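Local coordinates for protein DR2417 (Deinococcus radiodurans, PDB 4XWW) that degrades RNA as a dimeric metallo-beta-lactamase-family ribonuclease J, probably acting as a 5'-3' exonuclease and possibly also as an endonuclease, at residues I67-I81 with L93-Y106. Sequence-based numbering, arbitrary orientation.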
ATOM      1  N   ILE A  67     -23.592   7.285  15.049  1.00 28.07           N
ATOM      2  CA  ILE A  67     -24.157   8.490  15.649  1.00 28.46           C
ATOM      3  C   ILE A  67     -25.109   8.163  16.787  1.00 29.83           C
ATOM      4  O   ILE A  67     -25.991   8.971  17.112  1.00 29.74           O
ATOM      5  CB  ILE A  67     -24.889   9.372  14.609  1.00 34.64           C
ATOM      6  CG1 ILE A  67     -25.999   8.591  13.906  1.00 40.56           C
ATOM      7  CG2 ILE A  67     -23.887   9.981  13.620  1.00 29.66           C
ATOM      8  CD1 ILE A  67     -26.983   9.486  13.153  1.00 40.78           C
ATOM      9  N   ASP A  68     -24.917   6.992  17.401  1.00 29.26           N
ATOM     10  CA  ASP A  68     -25.694   6.597  18.582  1.00 34.78           C
ATOM     11  C   ASP A  68     -25.846   7.748  19.568  1.00 30.58           C
ATOM     12  O   ASP A  68     -26.937   7.987  20.095  1.00 32.92           O
ATOM     13  CB  ASP A  68     -25.041   5.422  19.314  1.00 38.74           C
ATOM     14  CG  ASP A  68     -24.816   4.222  18.423  1.00 44.95           C
ATOM     15  OD1 ASP A  68     -24.362   4.406  17.276  1.00 40.37           O
ATOM     16  OD2 ASP A  68     -25.083   3.088  18.877  1.00 46.78           O
ATOM     17  N   TYR A  69     -24.748   8.456  19.820  1.00 29.32           N
ATOM     18  CA  TYR A  69     -24.779   9.547  20.793  1.00 33.26           C
ATOM     19  C   TYR A  69     -25.754  10.649  20.381  1.00 31.23           C
ATOM     20  O   TYR A  69     -26.535  11.127  21.205  1.00 34.16           O
ATOM     21  CB  TYR A  69     -23.382  10.140  20.992  1.00 36.07           C
ATOM     22  CG  TYR A  69     -23.354  11.244  22.033  1.00 35.40           C
ATOM     23  CD1 TYR A  69     -23.208  10.955  23.383  1.00 40.24           C
ATOM     24  CD2 TYR A  69     -23.486  12.572  21.660  1.00 31.16           C
ATOM     25  CE1 TYR A  69     -23.195  11.969  24.333  1.00 33.22           C
ATOM     26  CE2 TYR A  69     -23.458  13.577  22.583  1.00 30.19           C
ATOM     27  CZ  TYR A  69     -23.312  13.280  23.918  1.00 33.64           C
ATOM     28  OH  TYR A  69     -23.308  14.310  24.839  1.00 36.29           O
ATOM     29  N   LEU A  70     -25.702  11.051  19.114  1.00 28.58           N
ATOM     30  CA  LEU A  70     -26.566  12.122  18.610  1.00 31.73           C
ATOM     31  C   LEU A  70     -28.029  11.721  18.611  1.00 35.11           C
ATOM     32  O   LEU A  70     -28.906  12.551  18.856  1.00 30.77           O
ATOM     33  CB  LEU A  70     -26.135  12.538  17.196  1.00 27.57           C
ATOM     34  CG  LEU A  70     -24.716  13.104  17.116  1.00 29.55           C
ATOM     35  CD1 LEU A  70     -24.355  13.539  15.699  1.00 27.86           C
ATOM     36  CD2 LEU A  70     -24.607  14.265  18.065  1.00 32.53           C
ATOM     37  N   LEU A  71     -28.300  10.447  18.343  1.00 30.98           N
ATOM     38  CA  LEU A  71     -29.665   9.940  18.399  1.00 32.63           C
ATOM     39  C   LEU A  71     -30.212  10.011  19.812  1.00 33.72           C
ATOM     40  O   LEU A  71     -31.364  10.375  20.016  1.00 34.81           O
ATOM     41  CB  LEU A  71     -29.725   8.501  17.883  1.00 42.35           C
ATOM     42  CG  LEU A  71     -29.357   8.366  16.406  1.00 41.00           C
ATOM     43  CD1 LEU A  71     -29.103   6.911  16.049  1.00 45.30           C
ATOM     44  CD2 LEU A  71     -30.476   8.939  15.543  1.00 41.65           C
ATOM     45  N   GLU A  72     -29.384   9.661  20.787  1.00 38.16           N
ATOM     46  CA  GLU A  72     -29.825   9.675  22.171  1.00 36.02           C
ATOM     47  C   GLU A  72     -30.174  11.089  22.612  1.00 35.96           C
ATOM     48  O   GLU A  72     -31.092  11.296  23.404  1.00 40.98           O
ATOM     49  CB  GLU A  72     -28.754   9.090  23.096  1.00 37.26           C
ATOM     50  CG  GLU A  72     -29.088   9.260  24.570  1.00 48.86           C
ATOM     51  CD  GLU A  72     -28.092   8.591  25.491  1.00 55.80           C
ATOM     52  OE1 GLU A  72     -27.343   7.711  25.018  1.00 56.50           O
ATOM     53  OE2 GLU A  72     -28.065   8.944  26.692  1.00 59.32           O
ATOM     54  N   HIS A  73     -29.438  12.061  22.086  1.00 32.94           N
ATOM     55  CA  HIS A  73     -29.548  13.441  22.544  1.00 34.84           C
ATOM     56  C   HIS A  73     -30.032  14.396  21.457  1.00 32.18           C
ATOM     57  O   HIS A  73     -29.707  15.587  21.481  1.00 33.01           O
ATOM     58  CB  HIS A  73     -28.196  13.912  23.077  1.00 32.78           C
ATOM     59  CG  HIS A  73     -27.668  13.080  24.197  1.00 39.84           C
ATOM     60  ND1 HIS A  73     -28.039  13.267  25.511  1.00 46.15           N
ATOM     61  CD2 HIS A  73     -26.779  12.051  24.202  1.00 33.34           C
ATOM     62  CE1 HIS A  73     -27.406  12.394  26.277  1.00 49.23           C
ATOM     63  NE2 HIS A  73     -26.636  11.645  25.499  1.00 37.29           N
ATOM     64  N   GLN A  74     -30.819  13.882  20.518  1.00 34.48           N
ATOM     65  CA  GLN A  74     -31.132  14.650  19.316  1.00 44.38           C
ATOM     66  C   GLN A  74     -31.861  15.953  19.613  1.00 38.53           C
ATOM     67  O   GLN A  74     -31.641  16.948  18.931  1.00 34.87           O
ATOM     68  CB  GLN A  74     -31.940  13.801  18.328  1.00 33.09           C
ATOM     69  CG  GLN A  74     -33.155  13.109  18.885  1.00 34.91           C
ATOM     70  CD  GLN A  74     -33.816  12.226  17.838  1.00 50.54           C
ATOM     71  OE1 GLN A  74     -34.673  12.681  17.081  1.00 52.36           O
ATOM     72  NE2 GLN A  74     -33.403  10.959  17.776  1.00 47.72           N
ATOM     73  N   ASP A  75     -32.715  15.950  20.636  1.00 33.89           N
ATOM     74  CA  ASP A  75     -33.457  17.144  21.026  1.00 40.87           C
ATOM     75  C   ASP A  75     -32.571  18.271  21.532  1.00 38.89           C
ATOM     76  O   ASP A  75     -33.010  19.414  21.617  1.00 41.06           O
ATOM     77  CB  ASP A  75     -34.485  16.800  22.107  1.00 44.12           C
ATOM     78  CG  ASP A  75     -35.658  16.030  21.561  1.00 59.25           C
ATOM     79  OD1 ASP A  75     -35.876  16.076  20.331  1.00 65.66           O
ATOM     80  OD2 ASP A  75     -36.367  15.385  22.361  1.00 71.31           O
ATOM     81  N   LYS A  76     -31.334  17.946  21.890  1.00 35.83           N
ATOM     82  CA  LYS A  76     -30.426  18.943  22.448  1.00 37.96           C
ATOM     83  C   LYS A  76     -29.599  19.639  21.366  1.00 38.92           C
ATOM     84  O   LYS A  76     -28.988  20.677  21.617  1.00 36.13           O
ATOM     85  CB  LYS A  76     -29.490  18.294  23.475  1.00 36.85           C
ATOM     86  CG  LYS A  76     -30.195  17.718  24.699  1.00 41.90           C
ATOM     87  CD  LYS A  76     -29.188  17.109  25.660  1.00 36.87           C
ATOM     88  CE  LYS A  76     -29.902  16.442  26.833  1.00 41.73           C
ATOM     89  NZ  LYS A  76     -30.604  15.203  26.414  1.00 44.40           N
ATOM     90  N   ILE A  77     -29.594  19.069  20.165  1.00 29.59           N
ATOM     91  CA  ILE A  77     -28.750  19.578  19.084  1.00 28.79           C
ATOM     92  C   ILE A  77     -29.253  20.939  18.599  1.00 28.77           C
ATOM     93  O   ILE A  77     -30.386  21.061  18.120  1.00 30.66           O
ATOM     94  CB  ILE A  77     -28.694  18.599  17.891  1.00 28.04           C
ATOM     95  CG1 ILE A  77     -28.107  17.248  18.310  1.00 28.05           C
ATOM     96  CG2 ILE A  77     -27.850  19.201  16.735  1.00 26.75           C
ATOM     97  CD1 ILE A  77     -28.364  16.155  17.310  1.00 34.97           C
ATOM     98  N   LYS A  78     -28.420  21.962  18.761  1.00 28.98           N
ATOM     99  CA  LYS A  78     -28.829  23.322  18.436  1.00 31.43           C
ATOM    100  C   LYS A  78     -28.454  23.680  17.011  1.00 32.23           C
ATOM    101  O   LYS A  78     -29.037  24.584  16.414  1.00 33.13           O
ATOM    102  CB  LYS A  78     -28.203  24.323  19.407  1.00 32.21           C
ATOM    103  CG  LYS A  78     -28.730  24.197  20.813  1.00 37.92           C
ATOM    104  CD  LYS A  78     -30.243  24.388  20.829  1.00 36.13           C
ATOM    105  CE  LYS A  78     -30.840  23.782  22.076  1.00 45.89           C
ATOM    106  NZ  LYS A  78     -32.336  23.859  22.075  1.00 50.27           N
ATOM    107  N   GLY A  79     -27.476  22.969  16.463  1.00 25.64           N
ATOM    108  CA  GLY A  79     -27.037  23.267  15.116  1.00 29.79           C
ATOM    109  C   GLY A  79     -25.703  22.674  14.732  1.00 29.89           C
ATOM    110  O   GLY A  79     -25.065  21.963  15.511  1.00 26.81           O
ATOM    111  N   TRP A  80     -25.278  23.005  13.514  1.00 23.73           N
ATOM    112  CA  TRP A  80     -24.117  22.427  12.898  1.00 22.15           C
ATOM    113  C   TRP A  80     -23.205  23.509  12.339  1.00 21.28           C
ATOM    114  O   TRP A  80     -23.684  24.531  11.831  1.00 26.67           O
ATOM    115  CB  TRP A  80     -24.547  21.484  11.768  1.00 23.55           C
ATOM    116  CG  TRP A  80     -23.987  20.079  11.842  1.00 24.80           C
ATOM    117  CD1 TRP A  80     -22.724  19.671  11.491  1.00 28.96           C
ATOM    118  CD2 TRP A  80     -24.676  18.899  12.272  1.00 25.51           C
ATOM    119  NE1 TRP A  80     -22.591  18.317  11.682  1.00 23.94           N
ATOM    120  CE2 TRP A  80     -23.777  17.818  12.153  1.00 23.01           C
ATOM    121  CE3 TRP A  80     -25.972  18.649  12.741  1.00 29.30           C
ATOM    122  CZ2 TRP A  80     -24.125  16.509  12.493  1.00 26.58           C
ATOM    123  CZ3 TRP A  80     -26.316  17.344  13.080  1.00 34.17           C
ATOM    124  CH2 TRP A  80     -25.393  16.293  12.951  1.00 26.19           C
ATOM    125  N   ILE A  81     -21.902  23.261  12.435  1.00 20.39           N
ATOM    126  CA  ILE A  81     -20.863  24.038  11.776  1.00 19.54           C
ATOM    127  C   ILE A  81     -20.192  23.157  10.724  1.00 23.38           C
ATOM    128  O   ILE A  81     -19.789  22.036  11.038  1.00 22.31           O
ATOM    129  CB  ILE A  81     -19.796  24.511  12.777  1.00 19.05           C
ATOM    130  CG1 ILE A  81     -20.401  25.481  13.799  1.00 19.69           C
ATOM    131  CG2 ILE A  81     -18.601  25.152  12.071  1.00 18.21           C
ATOM    132  CD1 ILE A  81     -19.469  25.746  14.935  1.00 26.04           C
ATOM    133  N   LEU A  93     -22.865  13.510   5.771  1.00 25.74           N
ATOM    134  CA  LEU A  93     -24.062  14.288   6.102  1.00 24.83           C
ATOM    135  C   LEU A  93     -25.397  13.719   5.561  1.00 24.56           C
ATOM    136  O   LEU A  93     -26.404  13.761   6.270  1.00 27.49           O
ATOM    137  CB  LEU A  93     -23.867  15.742   5.644  1.00 23.48           C
ATOM    138  CG  LEU A  93     -22.734  16.439   6.411  1.00 26.30           C
ATOM    139  CD1 LEU A  93     -22.434  17.831   5.887  1.00 24.80           C
ATOM    140  CD2 LEU A  93     -23.046  16.500   7.914  1.00 25.40           C
ATOM    141  N   PRO A  94     -25.418  13.168   4.328  1.00 29.91           N
ATOM    142  CA  PRO A  94     -26.664  12.537   3.867  1.00 36.19           C
ATOM    143  C   PRO A  94     -27.157  11.441   4.812  1.00 31.88           C
ATOM    144  O   PRO A  94     -28.348  11.349   5.112  1.00 36.55           O
ATOM    145  CB  PRO A  94     -26.267  11.930   2.515  1.00 32.26           C
ATOM    146  CG  PRO A  94     -25.147  12.761   2.053  1.00 29.35           C
ATOM    147  CD  PRO A  94     -24.381  13.143   3.276  1.00 26.47           C
ATOM    148  N   TYR A  95     -26.224  10.629   5.291  1.00 29.29           N
ATOM    149  CA  TYR A  95     -26.543   9.539   6.206  1.00 32.41           C
ATOM    150  C   TYR A  95     -26.921  10.041   7.599  1.00 30.50           C
ATOM    151  O   TYR A  95     -27.875   9.551   8.203  1.00 37.10           O
ATOM    152  CB  TYR A  95     -25.357   8.576   6.284  1.00 30.80           C
ATOM    153  CG  TYR A  95     -24.917   8.120   4.910  1.00 43.20           C
ATOM    154  CD1 TYR A  95     -23.972   8.843   4.186  1.00 42.63           C
ATOM    155  CD2 TYR A  95     -25.477   6.991   4.317  1.00 43.56           C
ATOM    156  CE1 TYR A  95     -23.579   8.436   2.921  1.00 46.02           C
ATOM    157  CE2 TYR A  95     -25.090   6.582   3.052  1.00 44.67           C
ATOM    158  CZ  TYR A  95     -24.140   7.307   2.361  1.00 46.24           C
ATOM    159  OH  TYR A  95     -23.746   6.906   1.105  1.00 52.43           O
ATOM    160  N   ILE A  96     -26.187  11.032   8.087  1.00 30.97           N
ATOM    161  CA  ILE A  96     -26.433  11.613   9.405  1.00 26.49           C
ATOM    162  C   ILE A  96     -27.713  12.476   9.426  1.00 33.53           C
ATOM    163  O   ILE A  96     -28.583  12.276  10.288  1.00 32.89           O
ATOM    164  CB  ILE A  96     -25.199  12.451   9.872  1.00 25.45           C
ATOM    165  CG1 ILE A  96     -23.954  11.556  10.007  1.00 24.88           C
ATOM    166  CG2 ILE A  96     -25.526  13.218  11.173  1.00 38.06           C
ATOM    167  CD1 ILE A  96     -22.637  12.302  10.050  1.00 24.01           C
ATOM    168  N   PHE A  97     -27.847  13.420   8.492  1.00 35.30           N
ATOM    169  CA  PHE A  97     -29.000  14.334   8.519  1.00 37.49           C
ATOM    170  C   PHE A  97     -30.332  13.591   8.343  1.00 37.61           C
ATOM    171  O   PHE A  97     -31.351  14.024   8.870  1.00 35.84           O
ATOM    172  CB  PHE A  97     -28.891  15.427   7.442  1.00 33.30           C
ATOM    173  CG  PHE A  97     -27.871  16.504   7.741  1.00 31.89           C
ATOM    174  CD1 PHE A  97     -27.347  16.668   9.017  1.00 25.88           C
ATOM    175  CD2 PHE A  97     -27.454  17.368   6.737  1.00 28.41           C
ATOM    176  CE1 PHE A  97     -26.411  17.665   9.284  1.00 24.96           C
ATOM    177  CE2 PHE A  97     -26.513  18.369   6.991  1.00 29.47           C
ATOM    178  CZ  PHE A  97     -25.996  18.521   8.273  1.00 25.59           C
ATOM    179  N   ALA A  98     -30.331  12.475   7.613  1.00 32.96           N
ATOM    180  CA  ALA A  98     -31.576  11.733   7.382  1.00 41.05           C
ATOM    181  C   ALA A  98     -32.148  11.151   8.673  1.00 44.11           C
ATOM    182  O   ALA A  98     -33.352  10.896   8.766  1.00 42.99           O
ATOM    183  CB  ALA A  98     -31.358  10.624   6.360  1.00 40.30           C
ATOM    184  N   ARG A  99     -31.293  10.963   9.673  1.00 38.39           N
ATOM    185  CA  ARG A  99     -31.713  10.310  10.908  1.00 41.91           C
ATOM    186  C   ARG A  99     -31.937  11.282  12.075  1.00 40.60           C
ATOM    187  O   ARG A  99     -32.300  10.861  13.172  1.00 38.80           O
ATOM    188  CB  ARG A  99     -30.682   9.251  11.302  1.00 36.11           C
ATOM    189  CG  ARG A  99     -30.444   8.201  10.222  1.00 48.27           C
ATOM    190  CD  ARG A  99     -29.822   6.946  10.809  1.00 56.44           C
ATOM    191  NE  ARG A  99     -30.684   6.366  11.837  1.00 65.20           N
ATOM    192  CZ  ARG A  99     -30.322   5.387  12.662  1.00 60.25           C
ATOM    193  NH1 ARG A  99     -29.103   4.869  12.589  1.00 60.45           N
ATOM    194  NH2 ARG A  99     -31.181   4.933  13.566  1.00 60.62           N
ATOM    195  N   LEU A 100     -31.738  12.578  11.838  1.00 35.30           N
ATOM    196  CA  LEU A 100     -31.842  13.582  12.902  1.00 38.06           C
ATOM    197  C   LEU A 100     -32.816  14.722  12.577  1.00 41.17           C
ATOM    198  O   LEU A 100     -33.190  14.924  11.426  1.00 39.94           O
ATOM    199  CB  LEU A 100     -30.443  14.146  13.200  1.00 32.65           C
ATOM    200  CG  LEU A 100     -29.443  13.166  13.838  1.00 29.50           C
ATOM    201  CD1 LEU A 100     -28.040  13.762  13.846  1.00 29.20           C
ATOM    202  CD2 LEU A 100     -29.863  12.771  15.253  1.00 32.45           C
ATOM    203  N   PRO A 101     -33.245  15.476  13.609  1.00 40.36           N
ATOM    204  CA  PRO A 101     -34.102  16.644  13.381  1.00 41.80           C
ATOM    205  C   PRO A 101     -33.465  17.682  12.457  1.00 37.34           C
ATOM    206  O   PRO A 101     -32.238  17.790  12.411  1.00 36.09           O
ATOM    207  CB  PRO A 101     -34.262  17.240  14.784  1.00 36.67           C
ATOM    208  CG  PRO A 101     -34.112  16.078  15.692  1.00 40.11           C
ATOM    209  CD  PRO A 101     -33.054  15.233  15.051  1.00 38.14           C
ATOM    210  N   ARG A 102     -34.283  18.426  11.724  0.93 39.36           N
ATOM    211  CA  ARG A 102     -33.757  19.535  10.934  0.93 38.47           C
ATOM    212  C   ARG A 102     -33.314  20.651  11.883  0.93 34.12           C
ATOM    213  O   ARG A 102     -34.103  21.153  12.674  0.93 39.60           O
ATOM    214  CB  ARG A 102     -34.797  20.041   9.945  0.93 41.74           C
ATOM    215  CG  ARG A 102     -35.189  19.014   8.893  0.93 47.51           C
ATOM    216  CD  ARG A 102     -33.968  18.453   8.180  0.93 52.27           C
ATOM    217  NE  ARG A 102     -34.335  17.655   7.018  0.93 52.92           N
ATOM    218  CZ  ARG A 102     -34.433  16.332   7.024  0.93 57.28           C
ATOM    219  NH1 ARG A 102     -34.185  15.650   8.136  0.93 58.21           N
ATOM    220  NH2 ARG A 102     -34.774  15.692   5.913  0.93 61.20           N
ATOM    221  N   VAL A 103     -32.037  21.003  11.804  1.00 31.69           N
ATOM    222  CA  VAL A 103     -31.432  22.031  12.649  1.00 30.59           C
ATOM    223  C   VAL A 103     -30.642  22.983  11.754  1.00 30.18           C
ATOM    224  O   VAL A 103     -30.311  22.640  10.614  1.00 30.43           O
ATOM    225  CB  VAL A 103     -30.494  21.409  13.735  1.00 31.30           C
ATOM    226  CG1 VAL A 103     -31.274  20.459  14.638  1.00 36.51           C
ATOM    227  CG2 VAL A 103     -29.284  20.687  13.085  1.00 26.83           C
ATOM    228  N   PRO A 104     -30.328  24.186  12.261  1.00 27.11           N
ATOM    229  CA  PRO A 104     -29.543  25.081  11.408  1.00 26.89           C
ATOM    230  C   PRO A 104     -28.126  24.554  11.125  1.00 32.45           C
ATOM    231  O   PRO A 104     -27.436  24.043  12.020  1.00 25.38           O
ATOM    232  CB  PRO A 104     -29.513  26.396  12.217  1.00 27.38           C
ATOM    233  CG  PRO A 104     -30.764  26.335  13.072  1.00 31.51           C
ATOM    234  CD  PRO A 104     -30.849  24.881  13.456  1.00 36.59           C
ATOM    235  N   VAL A 105     -27.728  24.651   9.855  1.00 25.03           N
ATOM    236  CA  VAL A 105     -26.432  24.174   9.384  1.00 25.79           C
ATOM    237  C   VAL A 105     -25.664  25.324   8.734  1.00 27.53           C
ATOM    238  O   VAL A 105     -26.073  25.837   7.696  1.00 27.16           O
ATOM    239  CB  VAL A 105     -26.605  23.024   8.374  1.00 24.87           C
ATOM    240  CG1 VAL A 105     -25.265  22.496   7.895  1.00 24.49           C
ATOM    241  CG2 VAL A 105     -27.452  21.898   8.981  1.00 25.48           C
ATOM    242  N   TYR A 106     -24.558  25.721   9.354  1.00 21.83           N
ATOM    243  CA  TYR A 106     -23.797  26.891   8.917  1.00 21.65           C
ATOM    244  C   TYR A 106     -22.537  26.548   8.136  1.00 24.15           C
ATOM    245  O   TYR A 106     -21.781  25.655   8.524  1.00 22.95           O
ATOM    246  CB  TYR A 106     -23.402  27.738  10.126  1.00 23.72           C
ATOM    247  CG  TYR A 106     -24.604  28.331  10.827  1.00 27.47           C
ATOM    248  CD1 TYR A 106     -25.120  29.566  10.441  1.00 25.78           C
ATOM    249  CD2 TYR A 106     -25.238  27.645  11.852  1.00 28.13           C
ATOM    250  CE1 TYR A 106     -26.235  30.104  11.078  1.00 24.44           C
ATOM    251  CE2 TYR A 106     -26.356  28.175  12.487  1.00 28.74           C
ATOM    252  CZ  TYR A 106     -26.851  29.402  12.092  1.00 29.36           C
ATOM    253  OH  TYR A 106     -27.959  29.934  12.733  1.00 30.92           O
TER
HETATM  254  O   HOH W   1     -34.985  12.091  14.618  1.00 54.94           O
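In a parallel beta-alpha-beta crossover of the metallo-beta-lactamase fold, strand 77-81 pairs with strand 104-106, Trp80 beside Val105 and Ile81 beside Tyr106, and helix 93-97 in the connection packs against the sheet. Two backbone bonds fix the register: Trp80 N donates to Pro104 O (2.8 Å), and Tyr106 N to Trp80 O (2.9 Å). On the face of the sheet that carries Trp80 and Val105, the indole packs against helix 93-97. The edge of the Phe97 ring meets the face of the Trp80 six-membered ring in a T-shaped stack, planes at 85°, with Phe97 CE1 3.6 Å from Trp80 CE3. Leu100 CD1 and Val103 CG2 lie at the indole edge, near its plane, and Ile96 CG2 comes obliquely to Trp80 CH2 (3.6 Å). Trp80 NE1 is hydrogen-bonded to Asp47 O, just past the neighbouring strand 42-46. Leu100 also reaches helix 68-72, its CD1 lying 4.0 Å from Leu70 CB. Leu71 CD1 sits over one face of the Arg99 guanidinium. With CG between the backbone N and carbonyl carbon (chi1 51°) and the chain extended beyond it, Gln74 brings OE1 against Pro101 CD; Gln74 NE2 donates to Leu71 O in the carbonyl plane, on a lone pair, while a water donates to Gln74 OE1 at 2.6 Å and, at a longer 3.3 Å, to Arg99 O.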